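Local coordinates for protein ASCH domain (Vibrio cholerae TMA 21, PDB 3S9X) that is of unknown function but carries an ASCH domain of the PUA clan, a family thought to include RNA-binding proteins, at residues Y2-M6 / Y29-A34. Residues are numbered along the deposited sequence; the frame is centred on the assembly and turned at random.
Sequences YFQGM and YTSFSA
Tyr2 and Phe3, which pack on Phe32, belong to the run Tyr2-Gly5 that reads like the end of a TEV protease site and is probably left from the expression construct, yet it is ordered against the edge strand 32-35. Three aromatic rings form a cluster. Phe3 directs its ring edge at one face of Phe32, CD1 standing 3.8 Å above the plane over the ring centre, with the planes inclined at 54°. With CG between the backbone N and the carbonyl carbon (chi1 55°), the ring turns to Phe32, and Leu14 and Leu18 of helix 8-19 touch it as well. Tyr2 reaches the same ring mainly through its root: CB lies 3.3 Å from Phe32 CE2, a close approach, while the two rings meet obliquely. The phenol continues alongside Thr30, whose CA makes a CH-pi contact over one tyrosine face, 4.2 Å from the ring centroid; Thr30 CG2 touches Tyr2 OH in van der Waals contact. A type I turn from Phe3 to Met6, closed by Met6 N to Phe3 O (3.1 Å), brings the chain back to the strand. There the selenomethionine side chain of Met6 runs extended, then bends at chi3 (-76°), so that CE rests 3.6 Å from Ser33 C while CG packs on Ala34 CB at 4.0 Å. Ser33 faces the other way, its OG hydrogen-bonded to His78, and its backbone pairs with strand 79-83. No direct hydrogen bond joins the two segments; one water donates to Tyr2 O (water O to Tyr2 O 2.8 Å) and, at a longer 3.3 Å, to Phe32 O. Attachment is therefore essentially apolar: ring edges, ring faces and a selenoether methyl hold the N-terminal segment to the strand, and a single water bridges two carbonyl oxygens, which as acceptors cannot bond each other.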
ATOM      1  N   TYR A   2      -9.448 -18.322   2.985  1.00 15.24           N
ATOM      2  CA  TYR A   2      -9.039 -17.191   2.103  1.00 14.00           C
ATOM      3  C   TYR A   2      -7.599 -16.903   1.942  1.00 12.95           C
ATOM      4  O   TYR A   2      -7.213 -16.157   0.990  1.00 15.32           O
ATOM      5  CB  TYR A   2      -9.694 -15.886   2.615  1.00 16.00           C
ATOM      6  CG  TYR A   2     -11.210 -15.823   2.478  1.00 13.75           C
ATOM      7  CD1 TYR A   2     -11.757 -15.415   1.292  1.00 15.62           C
ATOM      8  CD2 TYR A   2     -12.065 -16.149   3.499  1.00 15.19           C
ATOM      9  CE1 TYR A   2     -13.133 -15.263   1.121  1.00 15.16           C
ATOM     10  CE2 TYR A   2     -13.458 -16.071   3.296  1.00 15.49           C
ATOM     11  CZ  TYR A   2     -13.982 -15.619   2.120  1.00 13.50           C
ATOM     12  OH  TYR A   2     -15.312 -15.502   1.929  1.00 13.86           O
ATOM     13  N   PHE A   3      -6.781 -17.473   2.807  1.00 12.03           N
ATOM     14  CA  PHE A   3      -5.361 -17.145   2.753  1.00 11.39           C
ATOM     15  C   PHE A   3      -4.429 -18.294   3.126  1.00 13.47           C
ATOM     16  O   PHE A   3      -3.371 -18.138   3.762  1.00 12.50           O
ATOM     17  CB  PHE A   3      -5.000 -15.865   3.527  1.00 12.78           C
ATOM     18  CG  PHE A   3      -5.439 -15.875   4.949  1.00 11.60           C
ATOM     19  CD1 PHE A   3      -6.616 -15.310   5.301  1.00 11.38           C
ATOM     20  CD2 PHE A   3      -4.607 -16.344   5.942  1.00 13.80           C
ATOM     21  CE1 PHE A   3      -7.021 -15.243   6.621  1.00 11.41           C
ATOM     22  CE2 PHE A   3      -4.988 -16.250   7.284  1.00 13.82           C
ATOM     23  CZ  PHE A   3      -6.240 -15.745   7.627  1.00 13.25           C
ATOM     24  N   GLN A   4      -4.781 -19.504   2.687  1.00 13.32           N
ATOM     25  CA  GLN A   4      -3.988 -20.673   3.027  1.00 17.11           C
ATOM     26  C   GLN A   4      -2.577 -20.619   2.562  1.00 17.30           C
ATOM     27  O   GLN A   4      -1.692 -21.211   3.240  1.00 18.72           O
ATOM     28  CB  GLN A   4      -4.723 -21.907   2.465  1.00 18.98           C
ATOM     29  CG  GLN A   4      -6.020 -22.244   3.297  1.00 26.46           C
ATOM     30  CD  GLN A   4      -6.700 -23.502   2.858  1.00 34.30           C
ATOM     31  OE1 GLN A   4      -6.122 -24.280   2.073  1.00 40.88           O
ATOM     32  NE2 GLN A   4      -7.933 -23.724   3.335  1.00 40.72           N
ATOM     33  N   GLY A   5      -2.323 -19.959   1.425  1.00 15.70           N
ATOM     34  CA  GLY A   5      -0.990 -19.850   0.892  1.00 16.87           C
ATOM     35  C   GLY A   5      -0.110 -18.710   1.380  1.00 15.59           C
ATOM     36  O   GLY A   5       1.055 -18.639   0.991  1.00 18.31           O
HETATM   37  N   MSE A   6      -0.623 -17.892   2.306  1.00 13.84           N
HETATM   38  CA  MSE A   6       0.146 -16.745   2.794  1.00 11.74           C
HETATM   39  C   MSE A   6       1.365 -17.325   3.540  1.00 12.61           C
HETATM   40  O   MSE A   6       1.326 -18.270   4.289  1.00 13.98           O
HETATM   41  CB  MSE A   6      -0.771 -15.917   3.705  1.00 11.27           C
HETATM   42  CG  MSE A   6      -0.077 -14.664   4.230  1.00  9.97           C
HETATM   43 SE   MSE A   6      -1.249 -13.588   5.323  1.00  8.87          SE
HETATM   44  CE  MSE A   6      -2.270 -12.829   3.816  1.00 13.02           C
ATOM     45  N   TYR A  29     -14.323 -10.041   6.314  1.00 11.75           N
ATOM     46  CA  TYR A  29     -13.165  -9.902   5.475  1.00 10.78           C
ATOM     47  C   TYR A  29     -13.036 -10.995   4.456  1.00  9.54           C
ATOM     48  O   TYR A  29     -13.172 -12.191   4.789  1.00 12.08           O
ATOM     49  CB  TYR A  29     -11.904  -9.880   6.320  1.00  9.86           C
ATOM     50  CG  TYR A  29     -11.822  -8.687   7.263  1.00 11.23           C
ATOM     51  CD1 TYR A  29     -11.642  -7.403   6.792  1.00 12.13           C
ATOM     52  CD2 TYR A  29     -11.859  -8.851   8.607  1.00  9.76           C
ATOM     53  CE1 TYR A  29     -11.440  -6.349   7.613  1.00 11.21           C
ATOM     54  CE2 TYR A  29     -11.644  -7.796   9.491  1.00 11.44           C
ATOM     55  CZ  TYR A  29     -11.433  -6.509   8.961  1.00 11.43           C
ATOM     56  OH  TYR A  29     -11.211  -5.449   9.853  1.00 12.05           O
ATOM     57  N   THR A  30     -12.784 -10.608   3.217  1.00  9.67           N
ATOM     58  CA  THR A  30     -12.648 -11.514   2.064  1.00 10.14           C
ATOM     59  C   THR A  30     -11.458 -11.366   1.155  1.00  9.07           C
ATOM     60  O   THR A  30     -11.279 -12.130   0.229  1.00 12.65           O
ATOM     61  CB  THR A  30     -13.951 -11.378   1.160  1.00 11.25           C
ATOM     62  OG1 THR A  30     -13.996 -10.022   0.684  1.00 13.93           O
ATOM     63  CG2 THR A  30     -15.206 -11.645   1.987  1.00 13.22           C
ATOM     64  N   SER A  31     -10.631 -10.348   1.460  1.00  9.62           N
ATOM     65  CA  SER A  31      -9.479  -9.926   0.613  1.00 10.44           C
ATOM     66  C   SER A  31      -8.287  -9.615   1.487  1.00  9.50           C
ATOM     67  O   SER A  31      -8.365  -8.827   2.390  1.00  9.32           O
ATOM     68  CB  SER A  31      -9.882  -8.767  -0.284  1.00 10.91           C
ATOM     69  OG  SER A  31      -8.863  -8.357  -1.138  1.00 12.14           O
ATOM     70  N   PHE A  32      -7.213 -10.340   1.221  1.00  9.50           N
ATOM     71  CA  PHE A  32      -6.042 -10.367   2.108  1.00  8.17           C
ATOM     72  C   PHE A  32      -4.756 -10.416   1.298  1.00  8.46           C
ATOM     73  O   PHE A  32      -4.687 -11.026   0.242  1.00 10.16           O
ATOM     74  CB  PHE A  32      -6.051 -11.658   3.013  1.00  9.40           C
ATOM     75  CG  PHE A  32      -7.303 -11.891   3.732  1.00  9.34           C
ATOM     76  CD1 PHE A  32      -7.479 -11.385   5.023  1.00  9.95           C
ATOM     77  CD2 PHE A  32      -8.368 -12.567   3.149  1.00  9.88           C
ATOM     78  CE1 PHE A  32      -8.615 -11.653   5.720  1.00 11.13           C
ATOM     79  CE2 PHE A  32      -9.513 -12.780   3.804  1.00 11.78           C
ATOM     80  CZ  PHE A  32      -9.659 -12.368   5.136  1.00 11.49           C
ATOM     81  N   SER A  33      -3.713  -9.776   1.833  1.00  7.94           N
ATOM     82  CA  SER A  33      -2.367  -9.922   1.271  1.00  8.38           C
ATOM     83  C   SER A  33      -1.304  -9.689   2.385  1.00  7.88           C
ATOM     84  O   SER A  33      -1.659  -9.281   3.506  1.00  7.74           O
ATOM     85  CB  SER A  33      -2.162  -8.883   0.203  1.00  9.72           C
ATOM     86  OG  SER A  33      -2.115  -7.566   0.692  1.00  9.98           O
ATOM     87  N   ALA A  34      -0.056  -9.966   2.029  1.00  8.10           N
ATOM     88  CA  ALA A  34       1.088  -9.736   2.912  1.00  8.44           C
ATOM     89  C   ALA A  34       2.234  -9.251   2.054  1.00  8.41           C
ATOM     90  O   ALA A  34       2.588  -9.875   1.081  1.00 11.15           O
ATOM     91  CB  ALA A  34       1.501 -11.035   3.704  1.00  9.62           C
TER
HETATM   92  O   HOH W   1      -5.300 -14.225   0.313  1.00 21.64           O